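Local coordinates for protein fatty acid amide hydrolase (PDB 6KVR) that probably hydrolyses monocarboxylic acid amides to the carboxylate and ammonium, as a member of the amidase signature family, at residues E32-D37 and D165-G170; R301-L306 and P493-Q498; T385-E390 and D445-Q450. All coordinates share one frame; numbering follows the deposited sequence.

Contact 1 (E32-D37 and D165-G170); sequences EKYRQD and DKITHG
Tyr34 reaches from its helix to His169, and the two side chains meet through both a polar atom and their rings. Tyr34 CG is trans to its backbone N (chi1 -172°), which extends the ring from the helix to the imidazole. His169 NE2 donates to Tyr34 OH at 3.1 Å in a weak bond, bent to 146°. The same approach makes an offset edge-to-face (T-shaped) pair, the imidazole edge turned toward the phenol face with the planes at 67°. Ile167 adds an apolar touch: its CD1 lies near the plane of the Tyr34 ring, at the edge, 4.0 Å from Tyr34 CD2.

The imidazole is held from its other nitrogen too, since ND1 takes the backbone N-H of Gly171, which is consistent with the proton on NE2. Phe216 stacks on the ring. One step further out, Glu159, the residue after Lys158 of the predicted charge relay system, accepts from the backbone N of both His169 and Gly170. Helix 20-40 thus lies over the loop between strand 155-158 and helix 185-192, with Tyr34 also touching Glu123 of edge strand 123-124.

Contact 2 (R301-L306 and P493-Q498); sequences RSIDDL and PTLSFQ
Leu495 holds its CG trans to its own N (chi1 167°), which carries both methyls off the strand toward the first turn of the helix. Ile303 and Leu306 reach back from that turn, the CG1 of the first and the CG of the second each trans to the carbonyl carbon of its own residue (chi1 -49° and -54°). The three side chains meet methyl to methyl and cross at a slant. Leu495 CD1 is shared: it sits 3.6 Å from Leu306 CD1 and 3.8 Å from Ile303 CD1. The second branch, Leu495 CD2, also rests on Ile303 CD1, at 3.9 Å, so the leucine fork straddles the tip of the isoleucine. All three residues are buried and the attraction is purely apolar.

The start of the helix is set by Ser302 at the N-cap, whose OG accepts from Asp305 N in a weak capping bond of 3.3 Å. Asp305 in turn holds Ala86 N and Thr87 OG1 with its two carboxylate oxygens, tying this end of the helix to the first residues of helix 86-94.

Strand 494-499 lies inside the mixed sheet, antiparallel to both neighbours, 268-271 and 540-546. Leu495 faces helices 303-317 and 552-565, touching Val555 of the latter, and Leu306 touches Leu556. Ile303 and Leu306 also touch His268 of the adjoining strand. Ser496 points away from the 301-306 segment and bonds Arg259 O of helix 259-265, so the sheet is sandwiched between helical layers.

Contact 3 (T385-E390 and D445-Q450); sequences TKLAYE and DQLRDQ
Ala388 and Leu447 join two helices whose backbone bonds run within each segment, the shortest being Tyr389 N to Thr385 O at 2.8 Å; what passes between the segments themselves is apolar. Leu447 carries the contact. Its CG lies anti to the carbonyl carbon (chi1 -68°), which directs the branched end at helix 385-397. One branch, CD1, settles against the backbone of the partner helix, 3.9 Å from Ala388 CA and 4.0 Å from Ala388 CB. The small alanine side chain lets the leucine methyl come this close to the main chain, and the two alpha carbons, Ala388 CA and Leu447 CA, are 7.3 Å apart. The other branch, CD2, meets Leu387 CD2 more loosely, at 4.5 Å, where Leu387 is exposed to solvent.

Helix 482-490 closes the buried side, with Leu486 on Ala388 and Ile489 and Leu490 on Leu447. A polar tie lies at one end, where Gln450 OE1 bonds Asn384 ND2 just before helix 385-397. Asp449 uses both carboxylate oxygens on the second subunit, in a salt bridge to Lys280 of that subunit and a hydrogen bond to Ser324 N of it. Helix 434-457 therefore packs inward through Leu447 and outward onto the neighbouring chain through Asp449. This is helix-helix packing of 385-397 against 434-457, in the helical layer around the mixed sheet of the amidase signature fold.

Overall arrangement
Contacts 1 and 3 lie about 40 Å apart between centres and both more than 20 Å from the centre of the chain, whereas contact 2 is nearer the middle, at 11 Å. Contact 2 joins a helix to a strand of the central sheet, contact 3 pairs two peripheral helices, and contact 1 lays an N-terminal helix over a loop near the predicted catalytic lysine. Chemistry follows place: contacts 2 and 3 are apolar aliphatic packing, buried throughout in the first and partly exposed in the second, while contact 1, mostly buried though far out, adds aromatic and polar pairing. Contact 3 alone adjoins the second subunit, and along the chain it is nested within contact 2.

Contact 1 (E32-D37 and D165-G170)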
loop_
_atom_site.group_PDB
_atom_site.type_symbol
_atom_site.label_atom_id
_atom_site.label_comp_id
_atom_site.label_asym_id
_atom_site.label_seq_id
_atom_site.Cartn_x
_atom_site.Cartn_y
_atom_site.Cartn_z
ATOM N N GLU A 32 23.935 -2.393 32.701
ATOM C CA GLU A 32 23.881 -3.042 34.014
ATOM C C GLU A 32 22.771 -2.464 34.891
ATOM O O GLU A 32 22.037 -3.213 35.549
ATOM C CB GLU A 32 25.245 -2.925 34.700
ATOM C CG GLU A 32 26.372 -3.594 33.905
ATOM C CD GLU A 32 27.764 -3.293 34.461
ATOM O OE1 GLU A 32 28.707 -4.072 34.180
ATOM O OE2 GLU A 32 27.919 -2.257 35.155
ATOM N N LYS A 33 22.626 -1.138 34.916
ATOM C CA LYS A 33 21.488 -0.532 35.601
ATOM C C LYS A 33 20.164 -1.074 35.062
ATOM O O LYS A 33 19.252 -1.391 35.835
ATOM C CB LYS A 33 21.570 0.989 35.454
ATOM C CG LYS A 33 20.353 1.775 35.923
ATOM C CD LYS A 33 20.228 1.805 37.439
ATOM C CE LYS A 33 19.225 2.880 37.850
ATOM N NZ LYS A 33 18.351 3.300 36.687
ATOM N N TYR A 34 20.052 -1.210 33.732
ATOM C CA TYR A 34 18.829 -1.750 33.137
ATOM C C TYR A 34 18.577 -3.181 33.600
ATOM O O TYR A 34 17.426 -3.572 33.848
ATOM C CB TYR A 34 18.926 -1.687 31.609
ATOM C CG TYR A 34 17.662 -2.023 30.822
ATOM C CD1 TYR A 34 17.340 -3.337 30.500
ATOM C CD2 TYR A 34 16.830 -1.022 30.346
ATOM C CE1 TYR A 34 16.214 -3.642 29.749
ATOM C CE2 TYR A 34 15.692 -1.314 29.601
ATOM C CZ TYR A 34 15.388 -2.625 29.298
ATOM O OH TYR A 34 14.255 -2.907 28.546
ATOM N N ARG A 35 19.639 -3.982 33.706
ATOM C CA ARG A 35 19.487 -5.354 34.183
ATOM C C ARG A 35 19.079 -5.378 35.648
ATOM O O ARG A 35 18.206 -6.165 36.048
ATOM C CB ARG A 35 20.788 -6.127 33.987
ATOM C CG ARG A 35 21.179 -6.342 32.551
ATOM C CD ARG A 35 22.539 -7.001 32.478
ATOM N NE ARG A 35 23.067 -7.071 31.122
ATOM C CZ ARG A 35 24.360 -7.055 30.835
ATOM N NH1 ARG A 35 25.273 -6.919 31.784
ATOM N NH2 ARG A 35 24.747 -7.175 29.568
ATOM N N GLN A 36 19.694 -4.513 36.460
ATOM C CA GLN A 36 19.351 -4.470 37.879
ATOM C C GLN A 36 17.916 -4.011 38.075
ATOM O O GLN A 36 17.211 -4.525 38.952
ATOM C CB GLN A 36 20.323 -3.556 38.631
ATOM C CG GLN A 36 20.223 -3.655 40.146
ATOM C CD GLN A 36 20.264 -5.092 40.639
ATOM O OE1 GLN A 36 21.214 -5.826 40.363
ATOM N NE2 GLN A 36 19.218 -5.509 41.353
ATOM N N ASP A 37 17.457 -3.064 37.245
ATOM C CA ASP A 37 16.081 -2.597 37.358
ATOM C C ASP A 37 15.092 -3.721 37.070
ATOM O O ASP A 37 14.027 -3.783 37.692
ATOM C CB ASP A 37 15.839 -1.415 36.413
ATOM C CG ASP A 37 16.442 -0.109 36.934
ATOM O OD1 ASP A 37 16.653 0.016 38.168
ATOM O OD2 ASP A 37 16.717 0.791 36.102
ATOM N N ASP A 165 6.875 7.237 28.276
ATOM C CA ASP A 165 7.719 7.546 29.421
ATOM C C ASP A 165 8.572 6.367 29.856
ATOM O O ASP A 165 8.981 6.301 31.009
ATOM C CB ASP A 165 6.901 8.065 30.603
ATOM C CG ASP A 165 6.256 9.405 30.298
ATOM O OD1 ASP A 165 6.880 10.173 29.533
ATOM O OD2 ASP A 165 5.138 9.680 30.793
ATOM N N LYS A 166 8.884 5.450 28.946
ATOM C CA LYS A 166 9.764 4.334 29.262
ATOM C C LYS A 166 10.786 4.149 28.156
ATOM O O LYS A 166 10.523 4.459 26.990
ATOM C CB LYS A 166 8.979 3.053 29.474
ATOM C CG LYS A 166 8.444 2.955 30.872
ATOM C CD LYS A 166 7.533 1.768 31.045
ATOM C CE LYS A 166 7.109 1.636 32.507
ATOM N NZ LYS A 166 5.700 1.246 32.440
ATOM N N ILE A 167 11.974 3.679 28.550
ATOM C CA ILE A 167 13.011 3.375 27.578
ATOM C C ILE A 167 12.427 2.500 26.491
ATOM O O ILE A 167 11.727 1.518 26.772
ATOM C CB ILE A 167 14.201 2.668 28.246
ATOM C CG1 ILE A 167 14.951 3.603 29.186
ATOM C CG2 ILE A 167 15.147 2.112 27.177
ATOM C CD1 ILE A 167 15.875 2.821 30.160
ATOM N N THR A 168 12.716 2.856 25.239
ATOM C CA THR A 168 12.354 2.056 24.079
ATOM C C THR A 168 13.591 1.962 23.198
ATOM O O THR A 168 13.958 2.930 22.525
ATOM C CB THR A 168 11.176 2.671 23.333
ATOM O OG1 THR A 168 10.093 2.828 24.247
ATOM C CG2 THR A 168 10.736 1.772 22.165
ATOM N N HIS A 169 14.239 0.807 23.209
ATOM C CA HIS A 169 15.528 0.677 22.564
ATOM C C HIS A 169 15.537 -0.288 21.395
ATOM O O HIS A 169 16.491 -0.260 20.608
ATOM C CB HIS A 169 16.592 0.254 23.597
ATOM C CG HIS A 169 16.230 -0.978 24.364
ATOM N ND1 HIS A 169 16.079 -2.208 23.760
ATOM C CD2 HIS A 169 15.985 -1.172 25.682
ATOM C CE1 HIS A 169 15.755 -3.108 24.675
ATOM N NE2 HIS A 169 15.701 -2.505 25.851
ATOM N N GLY A 170 14.516 -1.130 21.251
ATOM C CA GLY A 170 14.445 -2.030 20.106
ATOM C C GLY A 170 15.614 -2.985 19.981
ATOM O O GLY A 170 15.944 -3.408 18.860
#

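Contact 2 (R301-L306 and P493-Q498)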
loop_
_atom_site.group_PDB
_atom_site.type_symbol
_atom_site.label_atom_id
_atom_site.label_comp_id
_atom_site.label_asym_id
_atom_site.label_seq_id
_atom_site.Cartn_x
_atom_site.Cartn_y
_atom_site.Cartn_z
ATOM N N ARG A 301 -3.411 -18.074 22.802
ATOM C CA ARG A 301 -3.614 -19.506 22.933
ATOM C C ARG A 301 -4.967 -19.961 22.406
ATOM O O ARG A 301 -5.353 -21.107 22.655
ATOM C CB ARG A 301 -3.425 -19.936 24.385
ATOM C CG ARG A 301 -1.961 -19.844 24.817
ATOM C CD ARG A 301 -1.728 -20.582 26.110
ATOM N NE ARG A 301 -2.379 -19.874 27.198
ATOM C CZ ARG A 301 -2.783 -20.449 28.322
ATOM N NH1 ARG A 301 -2.566 -21.739 28.557
ATOM N NH2 ARG A 301 -3.421 -19.714 29.229
ATOM N N SER A 302 -5.686 -19.109 21.668
ATOM C CA SER A 302 -6.859 -19.564 20.933
ATOM C C SER A 302 -7.091 -18.674 19.715
ATOM O O SER A 302 -6.740 -17.492 19.707
ATOM C CB SER A 302 -8.117 -19.587 21.811
ATOM O OG SER A 302 -8.568 -18.283 22.096
ATOM N N ILE A 303 -7.699 -19.259 18.686
ATOM C CA ILE A 303 -7.988 -18.492 17.480
ATOM C C ILE A 303 -9.068 -17.446 17.739
ATOM O O ILE A 303 -9.014 -16.351 17.163
ATOM C CB ILE A 303 -8.361 -19.444 16.333
ATOM C CG1 ILE A 303 -7.309 -20.547 16.249
ATOM C CG2 ILE A 303 -8.514 -18.682 15.014
ATOM C CD1 ILE A 303 -6.028 -20.135 15.564
ATOM N N ASP A 304 -10.054 -17.747 18.598
ATOM C CA ASP A 304 -11.032 -16.740 19.016
ATOM C C ASP A 304 -10.347 -15.461 19.473
ATOM O O ASP A 304 -10.799 -14.352 19.164
ATOM C CB ASP A 304 -11.896 -17.244 20.181
ATOM C CG ASP A 304 -12.586 -18.556 19.901
ATOM O OD1 ASP A 304 -12.748 -18.925 18.719
ATOM O OD2 ASP A 304 -12.971 -19.218 20.895
ATOM N N ASP A 305 -9.272 -15.607 20.241
ATOM C CA ASP A 305 -8.575 -14.453 20.789
ATOM C C ASP A 305 -7.909 -13.633 19.685
ATOM O O ASP A 305 -8.077 -12.408 19.635
ATOM C CB ASP A 305 -7.583 -14.941 21.840
ATOM C CG ASP A 305 -8.286 -15.323 23.138
ATOM O OD1 ASP A 305 -7.613 -15.567 24.153
ATOM O OD2 ASP A 305 -9.555 -15.321 23.138
ATOM N N LEU A 306 -7.200 -14.292 18.756
ATOM C CA LEU A 306 -6.726 -13.598 17.554
ATOM C C LEU A 306 -7.864 -12.846 16.879
ATOM O O LEU A 306 -7.711 -11.687 16.494
ATOM C CB LEU A 306 -6.103 -14.594 16.575
ATOM C CG LEU A 306 -4.977 -15.509 17.076
ATOM C CD1 LEU A 306 -4.303 -16.180 15.899
ATOM C CD2 LEU A 306 -3.969 -14.711 17.887
ATOM N N PRO A 493 -1.752 -12.937 4.122
ATOM C CA PRO A 493 -2.029 -13.140 5.551
ATOM C C PRO A 493 -1.846 -14.614 5.907
ATOM O O PRO A 493 -2.319 -15.504 5.188
ATOM C CB PRO A 493 -3.482 -12.677 5.706
ATOM C CG PRO A 493 -4.085 -12.869 4.348
ATOM C CD PRO A 493 -2.974 -12.679 3.341
ATOM N N THR A 494 -1.108 -14.867 6.991
ATOM C CA THR A 494 -0.679 -16.217 7.331
ATOM C C THR A 494 -0.877 -16.473 8.817
ATOM O O THR A 494 -0.323 -15.761 9.667
ATOM C CB THR A 494 0.789 -16.432 6.939
ATOM O OG1 THR A 494 0.944 -16.182 5.539
ATOM C CG2 THR A 494 1.242 -17.876 7.257
ATOM N N LEU A 495 -1.641 -17.513 9.125
ATOM C CA LEU A 495 -1.846 -17.956 10.497
ATOM C C LEU A 495 -0.836 -19.044 10.829
ATOM O O LEU A 495 -0.713 -20.032 10.097
ATOM C CB LEU A 495 -3.272 -18.478 10.681
ATOM C CG LEU A 495 -3.625 -19.276 11.942
ATOM C CD1 LEU A 495 -3.620 -18.380 13.161
ATOM C CD2 LEU A 495 -4.998 -19.943 11.789
ATOM N N SER A 496 -0.107 -18.859 11.921
ATOM C CA SER A 496 0.704 -19.923 12.505
ATOM C C SER A 496 -0.109 -20.556 13.630
ATOM O O SER A 496 -0.512 -19.860 14.571
ATOM C CB SER A 496 2.033 -19.371 13.021
ATOM O OG SER A 496 2.850 -20.401 13.553
ATOM N N PHE A 497 -0.378 -21.861 13.523
ATOM C CA PHE A 497 -1.274 -22.541 14.458
ATOM C C PHE A 497 -0.669 -23.854 14.953
ATOM O O PHE A 497 -0.049 -24.590 14.179
ATOM C CB PHE A 497 -2.660 -22.803 13.809
ATOM C CG PHE A 497 -2.661 -23.893 12.752
ATOM C CD1 PHE A 497 -2.382 -23.598 11.420
ATOM C CD2 PHE A 497 -2.966 -25.207 13.090
ATOM C CE1 PHE A 497 -2.395 -24.595 10.449
ATOM C CE2 PHE A 497 -2.975 -26.210 12.135
ATOM C CZ PHE A 497 -2.696 -25.905 10.808
ATOM N N GLN A 498 -0.858 -24.145 16.247
ATOM C CA GLN A 498 -0.427 -25.427 16.807
ATOM C C GLN A 498 -1.250 -26.583 16.244
ATOM O O GLN A 498 -2.474 -26.489 16.108
ATOM C CB GLN A 498 -0.545 -25.422 18.329
ATOM C CG GLN A 498 0.515 -24.598 19.019
ATOM C CD GLN A 498 1.914 -24.960 18.563
ATOM O OE1 GLN A 498 2.275 -26.137 18.489
ATOM N NE2 GLN A 498 2.718 -23.943 18.253
#

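Contact 3 (T385-E390 and D445-Q450)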
loop_
_atom_site.group_PDB
_atom_site.type_symbol
_atom_site.label_atom_id
_atom_site.label_comp_id
_atom_site.label_asym_id
_atom_site.label_seq_id
_atom_site.Cartn_x
_atom_site.Cartn_y
_atom_site.Cartn_z
ATOM N N THR A 385 10.502 -20.252 -5.574
ATOM C CA THR A 385 10.875 -20.000 -4.182
ATOM C C THR A 385 12.328 -19.543 -4.054
ATOM O O THR A 385 12.650 -18.753 -3.165
ATOM C CB THR A 385 10.632 -21.241 -3.310
ATOM O OG1 THR A 385 11.278 -22.378 -3.884
ATOM C CG2 THR A 385 9.120 -21.525 -3.165
ATOM N N LYS A 386 13.212 -20.003 -4.935
ATOM C CA LYS A 386 14.588 -19.524 -4.909
ATOM C C LYS A 386 14.666 -18.042 -5.263
ATOM O O LYS A 386 15.364 -17.275 -4.593
ATOM C CB LYS A 386 15.457 -20.354 -5.855
ATOM C CG LYS A 386 16.916 -19.909 -5.891
ATOM C CD LYS A 386 17.773 -20.916 -6.637
ATOM C CE LYS A 386 19.169 -20.364 -6.902
ATOM N NZ LYS A 386 20.031 -21.344 -7.629
ATOM N N LEU A 387 13.963 -17.615 -6.319
ATOM C CA LEU A 387 13.936 -16.188 -6.622
ATOM C C LEU A 387 13.306 -15.397 -5.477
ATOM O O LEU A 387 13.789 -14.313 -5.124
ATOM C CB LEU A 387 13.187 -15.946 -7.934
ATOM C CG LEU A 387 13.135 -14.507 -8.455
ATOM C CD1 LEU A 387 14.535 -14.000 -8.791
ATOM C CD2 LEU A 387 12.207 -14.424 -9.673
ATOM N N ALA A 388 12.220 -15.918 -4.889
ATOM C CA ALA A 388 11.577 -15.210 -3.789
ATOM C C ALA A 388 12.532 -15.057 -2.612
ATOM O O ALA A 388 12.654 -13.966 -2.044
ATOM C CB ALA A 388 10.298 -15.927 -3.358
ATOM N N TYR A 389 13.261 -16.122 -2.277
ATOM C CA TYR A 389 14.182 -16.082 -1.142
ATOM C C TYR A 389 15.300 -15.078 -1.377
ATOM O O TYR A 389 15.599 -14.253 -0.507
ATOM C CB TYR A 389 14.760 -17.475 -0.888
ATOM C CG TYR A 389 15.764 -17.526 0.243
ATOM C CD1 TYR A 389 15.348 -17.608 1.569
ATOM C CD2 TYR A 389 17.138 -17.489 -0.013
ATOM C CE1 TYR A 389 16.269 -17.675 2.612
ATOM C CE2 TYR A 389 18.073 -17.546 1.035
ATOM C CZ TYR A 389 17.632 -17.634 2.342
ATOM O OH TYR A 389 18.551 -17.678 3.386
ATOM N N GLU A 390 15.906 -15.116 -2.568
ATOM C CA GLU A 390 17.004 -14.210 -2.886
ATOM C C GLU A 390 16.532 -12.768 -2.962
ATOM O O GLU A 390 17.227 -11.855 -2.500
ATOM C CB GLU A 390 17.658 -14.598 -4.217
ATOM C CG GLU A 390 18.693 -15.702 -4.087
ATOM C CD GLU A 390 18.926 -16.461 -5.390
ATOM O OE1 GLU A 390 19.575 -17.530 -5.343
ATOM O OE2 GLU A 390 18.487 -15.979 -6.462
ATOM N N ASP A 445 6.311 -7.952 -7.456
ATOM C CA ASP A 445 4.968 -7.872 -8.007
ATOM C C ASP A 445 4.681 -9.059 -8.917
ATOM O O ASP A 445 3.559 -9.585 -8.920
ATOM C CB ASP A 445 4.791 -6.544 -8.735
ATOM C CG ASP A 445 4.728 -5.365 -7.768
ATOM O OD1 ASP A 445 4.621 -5.606 -6.530
ATOM O OD2 ASP A 445 4.755 -4.203 -8.241
ATOM N N GLN A 446 5.689 -9.515 -9.676
ATOM C CA GLN A 446 5.495 -10.688 -10.528
ATOM C C GLN A 446 5.232 -11.940 -9.701
ATOM O O GLN A 446 4.383 -12.764 -10.066
ATOM C CB GLN A 446 6.705 -10.892 -11.438
ATOM C CG GLN A 446 6.737 -9.924 -12.594
ATOM C CD GLN A 446 8.095 -9.882 -13.266
ATOM O OE1 GLN A 446 9.078 -10.368 -12.719
ATOM N NE2 GLN A 446 8.148 -9.319 -14.471
ATOM N N LEU A 447 5.957 -12.104 -8.593
ATOM C CA LEU A 447 5.736 -13.248 -7.716
ATOM C C LEU A 447 4.346 -13.213 -7.104
ATOM O O LEU A 447 3.658 -14.236 -7.042
ATOM C CB LEU A 447 6.789 -13.272 -6.610
ATOM C CG LEU A 447 8.204 -13.557 -7.099
ATOM C CD1 LEU A 447 9.182 -13.123 -6.031
ATOM C CD2 LEU A 447 8.369 -15.039 -7.435
ATOM N N ARG A 448 3.932 -12.039 -6.619
ATOM C CA ARG A 448 2.606 -11.891 -6.035
ATOM C C ARG A 448 1.511 -12.273 -7.026
ATOM O O ARG A 448 0.534 -12.940 -6.655
ATOM C CB ARG A 448 2.404 -10.458 -5.553
ATOM C CG ARG A 448 3.098 -10.176 -4.238
ATOM C CD ARG A 448 2.948 -8.714 -3.829
ATOM N NE ARG A 448 3.741 -8.434 -2.637
ATOM C CZ ARG A 448 3.679 -7.306 -1.940
ATOM N NH1 ARG A 448 2.922 -6.293 -2.337
ATOM N NH2 ARG A 448 4.388 -7.196 -0.816
ATOM N N ASP A 449 1.649 -11.857 -8.287
ATOM C CA ASP A 449 0.645 -12.216 -9.280
ATOM C C ASP A 449 0.690 -13.708 -9.571
ATOM O O ASP A 449 -0.361 -14.354 -9.677
ATOM C CB ASP A 449 0.845 -11.404 -10.563
ATOM C CG ASP A 449 0.305 -9.982 -10.441
ATOM O OD1 ASP A 449 -0.725 -9.789 -9.759
ATOM O OD2 ASP A 449 0.909 -9.051 -11.022
ATOM N N GLN A 450 1.897 -14.277 -9.680
ATOM C CA GLN A 450 2.002 -15.700 -9.977
ATOM C C GLN A 450 1.244 -16.521 -8.939
ATOM O O GLN A 450 0.501 -17.443 -9.291
ATOM C CB GLN A 450 3.475 -16.123 -10.043
ATOM C CG GLN A 450 3.668 -17.581 -10.431
ATOM C CD GLN A 450 5.132 -17.976 -10.638
ATOM O OE1 GLN A 450 6.054 -17.303 -10.173
ATOM N NE2 GLN A 450 5.343 -19.068 -11.357
#